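Long-range contacts in putative uncharacterized protein lp_3323 (Lactobacillus plantarum, PDB 3DC7), which is of unknown function but probably acts as an ester-cleaving hydrolase, as a member of the GDSL-like lipase/acylhydrolase family of the SGNH hydrolase clan: residues Val92-Asp98 and Ser147-Asn153; Gln159-Glu163 and His177-Arg182; Thr64-Arg68 and Met109-Ala115. One frame throughout, in Å; residues are numbered along the deposited sequence.

The three contacts meet around helix 92-96, part of interaction 1 and touched by the other two, in one GDSL-like hydrolase fold. The helix opens with V92, N93 and D94, consistent with the family's Gly-x-Asn-Asp block, so interaction 1 probably lies beside the active site. D94 ties it to interaction 3: its OD2 accepts from I65 N at 2.7 Å and its OD1 from G66 N at 2.8 Å. Interaction 2, its centre about 13 Å from that of interaction 1, meets it where N153 ND2 reaches Y162 OH at 3.1 Å. Y162 O lies 3.4 Å from F112 CE2 of interaction 3. The H177 side chain is about 3 Å (nearest atoms) from a bound sulfate, probably a crystallisation component.

Interaction 1 of 3, residues Val92-Asp98 and Ser147-Asn153; sequences VNDYGRD and SFSAVTN
Y95 and G96 at the end of the short helix 92-96, with D98 just past it, receive the loop 147-153, which lies between strand 132-136 and helix 159-173; the contact is a mixture of ring packing and hydrogen bonds. G96 places its CA over the centre of the F148 ring, 3.7 Å from the centroid. A side chain at G96 would run into F148 CE2, so the close CH-pi approach depends on glycine. R97 CG adds a further aliphatic contact at F148 CZ, while its NH1 bonds to G62 O.

Y95 extends across the loop with CG anti to its own N (chi1 167°), which carries OH to S149 O for a 2.8 Å hydrogen bond. That acceptor lies at the ring edge, although the hydroxyl stands well above the carbonyl plane. N153 meets Y95 twice. Its CB makes an off-centre CH-pi contact with the ring, and its ND2 donates a 2.8 Å bond to Y95 O, on a lone pair and nearly in the plane of the amide. The same ND2 also bonds to Y162 OH, while OD1 accepts from L155 N and Y157 N, so both ends of the amide are fixed.

A Schellman motif closes the helix, with D98 at positive phi as its C-prime residue. From there D98 OD2 takes the hydroxyl of S147 OG at 2.7 Å, on the syn side of the carboxylate. With Y95 O and the D98 carboxylate both accepting hydrogen bonds from loop side chains, the contact holds the turn after helix 92-96 by polar bonds and the helix flank by ring packing.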
loop_
_atom_site.group_PDB
_atom_site.type_symbol
_atom_site.label_atom_id
_atom_site.label_comp_id
_atom_site.label_asym_id
_atom_site.label_seq_id
_atom_site.Cartn_x
_atom_site.Cartn_y
_atom_site.Cartn_z
ATOM N N VAL A 92 -8.008 -18.547 2.376
ATOM C CA VAL A 92 -8.645 -18.734 3.666
ATOM C C VAL A 92 -8.805 -20.214 4.007
ATOM O O VAL A 92 -8.702 -20.592 5.173
ATOM C CB VAL A 92 -9.974 -17.945 3.824
ATOM C CG1 VAL A 92 -11.164 -18.715 3.263
ATOM C CG2 VAL A 92 -10.201 -17.655 5.300
ATOM N N ASN A 93 -9.026 -21.043 2.985
ATOM C CA ASN A 93 -9.056 -22.498 3.175
ATOM C C ASN A 93 -7.662 -23.075 3.349
ATOM O O ASN A 93 -7.466 -24.006 4.125
ATOM C CB ASN A 93 -9.783 -23.210 2.030
ATOM C CG ASN A 93 -11.273 -22.926 2.022
ATOM O OD1 ASN A 93 -11.858 -22.655 0.966
ATOM N ND2 ASN A 93 -11.895 -22.979 3.201
ATOM N N ASP A 94 -6.686 -22.519 2.641
ATOM C CA ASP A 94 -5.312 -22.932 2.880
ATOM C C ASP A 94 -4.960 -22.702 4.350
ATOM O O ASP A 94 -4.373 -23.570 4.995
ATOM C CB ASP A 94 -4.357 -22.221 1.944
ATOM C CG ASP A 94 -4.695 -22.467 0.474
ATOM O OD1 ASP A 94 -3.913 -23.168 -0.222
ATOM O OD2 ASP A 94 -5.749 -21.954 0.011
ATOM N N TYR A 95 -5.359 -21.551 4.891
ATOM C CA TYR A 95 -5.181 -21.303 6.328
ATOM C C TYR A 95 -6.020 -22.274 7.181
ATOM O O TYR A 95 -5.472 -23.045 7.954
ATOM C CB TYR A 95 -5.476 -19.842 6.716
ATOM C CG TYR A 95 -5.613 -19.635 8.216
ATOM C CD1 TYR A 95 -4.497 -19.725 9.059
ATOM C CD2 TYR A 95 -6.861 -19.395 8.796
ATOM C CE1 TYR A 95 -4.621 -19.571 10.432
ATOM C CE2 TYR A 95 -6.991 -19.236 10.169
ATOM C CZ TYR A 95 -5.871 -19.324 10.977
ATOM O OH TYR A 95 -5.990 -19.143 12.332
ATOM N N GLY A 96 -7.337 -22.246 7.000
ATOM C CA GLY A 96 -8.257 -22.967 7.870
ATOM C C GLY A 96 -8.295 -24.476 7.708
ATOM O O GLY A 96 -8.708 -25.186 8.613
ATOM N N ARG A 97 -7.869 -24.977 6.553
ATOM C CA ARG A 97 -7.854 -26.421 6.340
ATOM C C ARG A 97 -6.419 -26.974 6.338
ATOM O O ARG A 97 -6.155 -28.057 5.814
ATOM C CB ARG A 97 -8.627 -26.785 5.072
ATOM C CG ARG A 97 -9.981 -26.072 4.971
ATOM C CD ARG A 97 -10.786 -26.515 3.765
ATOM N NE ARG A 97 -11.522 -27.742 4.041
ATOM C CZ ARG A 97 -12.230 -28.420 3.143
ATOM N NH1 ARG A 97 -12.284 -28.007 1.884
ATOM N NH2 ARG A 97 -12.863 -29.537 3.496
ATOM N N ASP A 98 -5.502 -26.214 6.929
ATOM C CA ASP A 98 -4.151 -26.684 7.200
ATOM C C ASP A 98 -3.358 -27.088 5.947
ATOM O O ASP A 98 -2.822 -28.203 5.865
ATOM C CB ASP A 98 -4.178 -27.814 8.265
ATOM C CG ASP A 98 -4.744 -27.345 9.619
ATOM O OD1 ASP A 98 -4.427 -26.207 10.027
ATOM O OD2 ASP A 98 -5.486 -28.108 10.291
ATOM N N SER A 147 -10.028 -26.213 11.998
ATOM C CA SER A 147 -8.901 -25.335 12.317
ATOM C C SER A 147 -9.148 -23.895 11.877
ATOM O O SER A 147 -8.192 -23.129 11.667
ATOM C CB SER A 147 -7.610 -25.835 11.672
ATOM O OG SER A 147 -7.292 -27.158 12.078
ATOM N N PHE A 148 -10.422 -23.531 11.727
ATOM C CA PHE A 148 -10.777 -22.169 11.370
ATOM C C PHE A 148 -10.833 -21.310 12.630
ATOM O O PHE A 148 -11.864 -21.216 13.284
ATOM C CB PHE A 148 -12.108 -22.137 10.619
ATOM C CG PHE A 148 -12.016 -22.600 9.199
ATOM C CD1 PHE A 148 -12.217 -23.941 8.874
ATOM C CD2 PHE A 148 -11.751 -21.696 8.178
ATOM C CE1 PHE A 148 -12.143 -24.373 7.552
ATOM C CE2 PHE A 148 -11.672 -22.113 6.856
ATOM C CZ PHE A 148 -11.871 -23.460 6.541
ATOM N N SER A 149 -9.711 -20.689 12.965
ATOM C CA SER A 149 -9.564 -20.014 14.257
ATOM C C SER A 149 -9.140 -18.553 14.085
ATOM O O SER A 149 -8.508 -18.182 13.091
ATOM C CB SER A 149 -8.568 -20.807 15.133
ATOM O OG SER A 149 -8.077 -20.086 16.251
ATOM N N ALA A 150 -9.495 -17.722 15.058
ATOM C CA ALA A 150 -9.067 -16.334 15.061
ATOM C C ALA A 150 -7.586 -16.203 15.449
ATOM O O ALA A 150 -6.989 -15.134 15.298
ATOM C CB ALA A 150 -9.956 -15.514 15.990
ATOM N N VAL A 151 -6.996 -17.302 15.916
ATOM C CA VAL A 151 -5.654 -17.300 16.503
ATOM C C VAL A 151 -4.610 -18.011 15.608
ATOM O O VAL A 151 -3.822 -17.338 14.931
ATOM C CB VAL A 151 -5.665 -17.909 17.954
ATOM C CG1 VAL A 151 -4.291 -17.823 18.598
ATOM C CG2 VAL A 151 -6.693 -17.212 18.838
ATOM N N THR A 152 -4.610 -19.351 15.620
ATOM C CA THR A 152 -3.708 -20.179 14.812
ATOM C C THR A 152 -4.480 -21.388 14.248
ATOM O O THR A 152 -5.506 -21.770 14.797
ATOM C CB THR A 152 -2.494 -20.698 15.641
ATOM O OG1 THR A 152 -2.939 -21.102 16.945
ATOM C CG2 THR A 152 -1.420 -19.619 15.819
ATOM N N ASN A 153 -4.004 -21.964 13.144
ATOM C CA ASN A 153 -4.593 -23.196 12.594
ATOM C C ASN A 153 -3.921 -24.440 13.196
ATOM O O ASN A 153 -3.080 -24.306 14.067
ATOM C CB ASN A 153 -4.530 -23.205 11.057
ATOM C CG ASN A 153 -3.107 -23.305 10.512
ATOM O OD1 ASN A 153 -2.144 -23.536 11.254
ATOM N ND2 ASN A 153 -2.972 -23.133 9.200
#

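Interaction 2 of 3, residues Gln159-Glu163 and His177-Arg182; sequences QSDYE and HLSLYR
S179 is the N-cap of helix 180-183, which follows directly from the edge strand 177-179, and its hydroxyl faces E163 on helix 159-173. The hydroxyl works in two directions: OG accepts from R182 N at 3.0 Å, the capping bond, and donates to E163 OE2 at 2.6 Å. The donor stands above the carboxylate plane, 53° out of it. E163 reaches this point with CG anti to its N and a bend at chi2 (69°), and its other oxygen, OE1, is bonded to S136 OG. H177 presents the edge of its imidazole to the same carboxylate, CE1 lying 3.2 Å from E163 OE2, while its NE2 bonds to S136 OG.

Strand 132-136, helix 159-173 and the parallel strand 177-179 form a beta-alpha-beta unit of the central sheet, and E163 lies against the point where its last strand turns into helix.

Y181 projects from helix 180-183 between Q159, S160 and E163. The Q159 amide comes up to the ring edge, CD 3.7 Å from Y181 CE2, with the two planes 75° apart; I138 O and I140 N hold that amide at both ends. E163 CG comes near the same ring, 4.1 Å from Y181 CD1. Beyond it, Y181 OH shares a water with S160 N, 3.1 Å from that nitrogen, and bonds to D172 of the second subunit.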
loop_
_atom_site.group_PDB
_atom_site.type_symbol
_atom_site.label_atom_id
_atom_site.label_comp_id
_atom_site.label_asym_id
_atom_site.label_seq_id
_atom_site.Cartn_x
_atom_site.Cartn_y
_atom_site.Cartn_z
ATOM N N GLN A 159 -3.309 -16.659 10.332
ATOM C CA GLN A 159 -3.870 -16.261 9.033
ATOM C C GLN A 159 -2.949 -15.260 8.321
ATOM O O GLN A 159 -2.725 -15.374 7.115
ATOM C CB GLN A 159 -5.297 -15.702 9.193
ATOM C CG GLN A 159 -6.042 -15.491 7.870
ATOM C CD GLN A 159 -7.464 -14.956 8.057
ATOM O OE1 GLN A 159 -8.002 -14.932 9.176
ATOM N NE2 GLN A 159 -8.078 -14.509 6.959
ATOM N N SER A 160 -2.399 -14.312 9.087
ATOM C CA SER A 160 -1.489 -13.285 8.564
ATOM C C SER A 160 -0.174 -13.824 7.988
ATOM O O SER A 160 0.521 -13.107 7.270
ATOM C CB SER A 160 -1.193 -12.231 9.629
ATOM O OG SER A 160 -0.455 -12.797 10.703
ATOM N N ASP A 161 0.176 -15.075 8.298
ATOM C CA ASP A 161 1.339 -15.716 7.639
ATOM C C ASP A 161 1.028 -16.083 6.190
ATOM O O ASP A 161 1.884 -15.959 5.313
ATOM C CB ASP A 161 1.795 -16.945 8.407
ATOM C CG ASP A 161 2.391 -16.597 9.747
ATOM O OD1 ASP A 161 3.158 -15.614 9.807
ATOM O OD2 ASP A 161 2.094 -17.292 10.745
ATOM N N TYR A 162 -0.214 -16.514 5.947
ATOM C CA TYR A 162 -0.693 -16.811 4.590
ATOM C C TYR A 162 -0.934 -15.531 3.803
ATOM O O TYR A 162 -0.553 -15.406 2.647
ATOM C CB TYR A 162 -1.967 -17.646 4.655
ATOM C CG TYR A 162 -1.743 -19.041 5.194
ATOM C CD1 TYR A 162 -1.546 -19.263 6.556
ATOM C CD2 TYR A 162 -1.731 -20.139 4.344
ATOM C CE1 TYR A 162 -1.340 -20.538 7.046
ATOM C CE2 TYR A 162 -1.525 -21.420 4.833
ATOM C CZ TYR A 162 -1.334 -21.607 6.182
ATOM O OH TYR A 162 -1.130 -22.865 6.670
ATOM N N GLU A 163 -1.572 -14.581 4.453
ATOM C CA GLU A 163 -1.751 -13.234 3.926
ATOM C C GLU A 163 -0.415 -12.595 3.476
ATOM O O GLU A 163 -0.350 -12.007 2.406
ATOM C CB GLU A 163 -2.491 -12.396 4.978
ATOM C CG GLU A 163 -2.463 -10.892 4.757
ATOM C CD GLU A 163 -3.289 -10.470 3.554
ATOM O OE1 GLU A 163 -4.145 -11.273 3.114
ATOM O OE2 GLU A 163 -3.069 -9.344 3.053
ATOM N N HIS A 177 -2.506 -6.683 -5.445
ATOM C CA HIS A 177 -3.046 -7.475 -4.357
ATOM C C HIS A 177 -3.986 -6.620 -3.542
ATOM O O HIS A 177 -3.560 -5.647 -2.947
ATOM C CB HIS A 177 -1.918 -8.051 -3.479
ATOM C CG HIS A 177 -2.403 -8.672 -2.198
ATOM N ND1 HIS A 177 -1.764 -8.486 -0.991
ATOM C CD2 HIS A 177 -3.474 -9.463 -1.934
ATOM C CE1 HIS A 177 -2.411 -9.139 -0.042
ATOM N NE2 HIS A 177 -3.456 -9.740 -0.586
ATOM N N LEU A 178 -5.264 -6.986 -3.540
ATOM C CA LEU A 178 -6.260 -6.348 -2.694
ATOM C C LEU A 178 -6.450 -7.156 -1.406
ATOM O O LEU A 178 -6.986 -8.273 -1.433
ATOM C CB LEU A 178 -7.593 -6.226 -3.443
ATOM C CG LEU A 178 -8.860 -5.803 -2.675
ATOM C CD1 LEU A 178 -8.677 -4.506 -1.900
ATOM C CD2 LEU A 178 -10.015 -5.658 -3.647
ATOM N N SER A 179 -6.020 -6.592 -0.283
ATOM C CA SER A 179 -6.095 -7.297 0.989
ATOM C C SER A 179 -7.333 -6.898 1.770
ATOM O O SER A 179 -7.330 -5.853 2.433
ATOM C CB SER A 179 -4.855 -7.005 1.821
ATOM O OG SER A 179 -5.011 -7.544 3.122
ATOM N N LEU A 180 -8.396 -7.708 1.690
ATOM C CA LEU A 180 -9.594 -7.457 2.521
ATOM C C LEU A 180 -9.239 -7.621 3.991
ATOM O O LEU A 180 -9.834 -7.004 4.871
ATOM C CB LEU A 180 -10.739 -8.395 2.163
ATOM C CG LEU A 180 -11.265 -8.372 0.734
ATOM C CD1 LEU A 180 -12.404 -9.359 0.620
ATOM C CD2 LEU A 180 -11.719 -6.962 0.344
ATOM N N TYR A 181 -8.253 -8.471 4.239
ATOM C CA TYR A 181 -7.668 -8.644 5.558
ATOM C C TYR A 181 -7.300 -7.285 6.199
ATOM O O TYR A 181 -7.771 -6.986 7.298
ATOM C CB TYR A 181 -6.448 -9.579 5.477
ATOM C CG TYR A 181 -5.926 -10.019 6.820
ATOM C CD1 TYR A 181 -4.989 -9.246 7.515
ATOM C CD2 TYR A 181 -6.372 -11.204 7.408
ATOM C CE1 TYR A 181 -4.514 -9.648 8.768
ATOM C CE2 TYR A 181 -5.899 -11.612 8.642
ATOM C CZ TYR A 181 -4.972 -10.829 9.321
ATOM O OH TYR A 181 -4.499 -11.233 10.553
ATOM N N ARG A 182 -6.496 -6.479 5.494
ATOM C CA ARG A 182 -5.989 -5.178 5.985
ATOM C C ARG A 182 -6.956 -4.001 5.898
ATOM O O ARG A 182 -6.857 -3.063 6.695
ATOM C CB ARG A 182 -4.747 -4.729 5.198
ATOM C CG ARG A 182 -3.538 -5.602 5.316
ATOM C CD ARG A 182 -2.261 -4.773 5.180
ATOM N NE ARG A 182 -1.119 -5.524 5.701
ATOM C CZ ARG A 182 -0.051 -4.986 6.286
ATOM N NH1 ARG A 182 0.042 -3.670 6.452
ATOM N NH2 ARG A 182 0.928 -5.778 6.724
HETATM O O HOH W 1 -3.574 -13.218 11.742
#

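Interaction 3 of 3, residues Thr64-Arg68 and Met109-Ala115; sequences TIGSR and MTTFYGA
I65 and G66, in the loop between strand 56-59 and helix 72-75, pack on the first turn of helix 112-126, whose N-cap is T111. The cap is made by T111 OG1, which accepts from G114 N and is itself bonded to D106.

I65 sits with CG2 anti to its backbone N and CG1 beside that N (chi1 -71°), which splits its two branches between two partners. The longer one, extended at chi2, brings CD1 to F112 CE1 at 3.7 Å. The shorter one sends CG2 to A115 CB, one helical turn further on, at 3.9 Å. F112 has CG anti to its N (chi1 -170°), which carries the ring out from the helix to I65 CD1; elsewhere the ring meets Y162 of helix 159-173. Replacing I65 by an alanine removes the contacts of CD1 with F112 CE1 and of CG2 with A115 CB, and would probably open a gap beside F112 CE1 and let the ring shift.

At G66 the loop comes close to the helix, its CA only 3.5 Å from A115 CB, tighter than usual for two carbons. The bend of the loop is held from within by T64 OG1, which donates to G66 O from above the carbonyl plane and accepts from Y69 N.

Past G66 the loop reaches M109, a selenomethionine whose side chain turns off from the loop, so that its backbone makes the hydrogen bond of the contact: S67 N donates to M109 O at 3.0 Å, tilted 25° from the carbonyl plane.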
loop_
_atom_site.group_PDB
_atom_site.type_symbol
_atom_site.label_atom_id
_atom_site.label_comp_id
_atom_site.label_asym_id
_atom_site.label_seq_id
_atom_site.Cartn_x
_atom_site.Cartn_y
_atom_site.Cartn_z
ATOM N N THR A 64 -8.709 -24.886 -1.810
ATOM C CA THR A 64 -7.470 -24.248 -1.387
ATOM C C THR A 64 -6.715 -23.827 -2.641
ATOM O O THR A 64 -7.052 -24.260 -3.737
ATOM C CB THR A 64 -6.597 -25.249 -0.616
ATOM O OG1 THR A 64 -6.421 -26.442 -1.418
ATOM C CG2 THR A 64 -7.238 -25.596 0.743
ATOM N N ILE A 65 -5.709 -22.976 -2.490
ATOM C CA ILE A 65 -4.801 -22.671 -3.605
ATOM C C ILE A 65 -3.872 -23.872 -3.823
ATOM O O ILE A 65 -3.616 -24.278 -4.957
ATOM C CB ILE A 65 -3.998 -21.383 -3.349
ATOM C CG1 ILE A 65 -4.924 -20.162 -3.444
ATOM C CG2 ILE A 65 -2.859 -21.264 -4.349
ATOM C CD1 ILE A 65 -4.290 -18.869 -3.024
ATOM N N GLY A 66 -3.395 -24.441 -2.717
ATOM C CA GLY A 66 -2.533 -25.618 -2.756
ATOM C C GLY A 66 -3.259 -26.940 -2.953
ATOM O O GLY A 66 -4.491 -26.983 -3.157
ATOM N N SER A 67 -2.486 -28.020 -2.844
ATOM C CA SER A 67 -2.936 -29.370 -3.177
ATOM C C SER A 67 -4.085 -30.006 -2.377
ATOM O O SER A 67 -4.642 -31.016 -2.824
ATOM C CB SER A 67 -1.740 -30.312 -3.126
ATOM O OG SER A 67 -1.295 -30.460 -1.792
ATOM N N ARG A 68 -4.442 -29.435 -1.226
ATOM C CA ARG A 68 -5.290 -30.129 -0.247
ATOM C C ARG A 68 -6.711 -30.390 -0.727
ATOM O O ARG A 68 -7.233 -31.491 -0.529
ATOM C CB ARG A 68 -5.335 -29.371 1.086
ATOM C CG ARG A 68 -4.035 -29.381 1.901
ATOM C CD ARG A 68 -3.834 -30.621 2.769
ATOM N NE ARG A 68 -5.083 -31.171 3.284
ATOM C CZ ARG A 68 -5.390 -31.304 4.570
ATOM N NH1 ARG A 68 -4.538 -30.931 5.517
ATOM N NH2 ARG A 68 -6.561 -31.818 4.907
HETATM N N MSE A 109 3.107 -27.442 -5.522
HETATM C CA MSE A 109 1.778 -27.251 -4.982
HETATM C C MSE A 109 1.548 -27.864 -3.610
HETATM O O MSE A 109 0.480 -27.700 -3.022
HETATM C CB MSE A 109 0.812 -27.897 -5.946
HETATM C CG MSE A 109 -0.466 -27.173 -6.099
HETATM SE SE MSE A 109 -1.328 -27.964 -7.624
HETATM C CE MSE A 109 -0.041 -27.502 -9.022
ATOM N N THR A 110 2.545 -28.597 -3.132
ATOM C CA THR A 110 2.551 -29.195 -1.804
ATOM C C THR A 110 2.454 -28.141 -0.689
ATOM O O THR A 110 1.912 -28.408 0.385
ATOM C CB THR A 110 3.792 -30.139 -1.666
ATOM O OG1 THR A 110 3.343 -31.497 -1.592
ATOM C CG2 THR A 110 4.658 -29.826 -0.452
ATOM N N THR A 111 2.969 -26.940 -0.964
ATOM C CA THR A 111 2.942 -25.862 0.017
ATOM C C THR A 111 2.209 -24.658 -0.542
ATOM O O THR A 111 2.031 -24.537 -1.758
ATOM C CB THR A 111 4.365 -25.444 0.482
ATOM O OG1 THR A 111 5.126 -24.958 -0.628
ATOM C CG2 THR A 111 5.105 -26.618 1.147
ATOM N N PHE A 112 1.786 -23.770 0.346
ATOM C CA PHE A 112 1.059 -22.563 -0.056
ATOM C C PHE A 112 1.915 -21.670 -0.953
ATOM O O PHE A 112 1.434 -21.153 -1.948
ATOM C CB PHE A 112 0.608 -21.788 1.180
ATOM C CG PHE A 112 -0.345 -20.666 0.880
ATOM C CD1 PHE A 112 -1.567 -20.915 0.261
ATOM C CD2 PHE A 112 -0.032 -19.364 1.237
ATOM C CE1 PHE A 112 -2.454 -19.878 -0.001
ATOM C CE2 PHE A 112 -0.923 -18.322 0.976
ATOM C CZ PHE A 112 -2.129 -18.583 0.351
ATOM N N TYR A 113 3.183 -21.507 -0.594
ATOM C CA TYR A 113 4.125 -20.701 -1.375
ATOM C C TYR A 113 4.386 -21.279 -2.756
ATOM O O TYR A 113 4.389 -20.551 -3.756
ATOM C CB TYR A 113 5.449 -20.575 -0.642
ATOM C CG TYR A 113 5.554 -19.419 0.317
ATOM C CD1 TYR A 113 5.790 -18.108 -0.146
ATOM C CD2 TYR A 113 5.481 -19.627 1.692
ATOM C CE1 TYR A 113 5.928 -17.038 0.750
ATOM C CE2 TYR A 113 5.607 -18.568 2.594
ATOM C CZ TYR A 113 5.829 -17.285 2.116
ATOM O OH TYR A 113 5.959 -16.258 3.013
ATOM N N GLY A 114 4.608 -22.593 -2.807
ATOM C CA GLY A 114 4.793 -23.294 -4.067
ATOM C C GLY A 114 3.569 -23.217 -4.950
ATOM O O GLY A 114 3.684 -23.037 -6.160
ATOM N N ALA A 115 2.386 -23.325 -4.354
ATOM C CA ALA A 115 1.156 -23.296 -5.142
ATOM C C ALA A 115 0.844 -21.904 -5.723
ATOM O O ALA A 115 0.425 -21.810 -6.877
ATOM C CB ALA A 115 0.002 -23.846 -4.364
#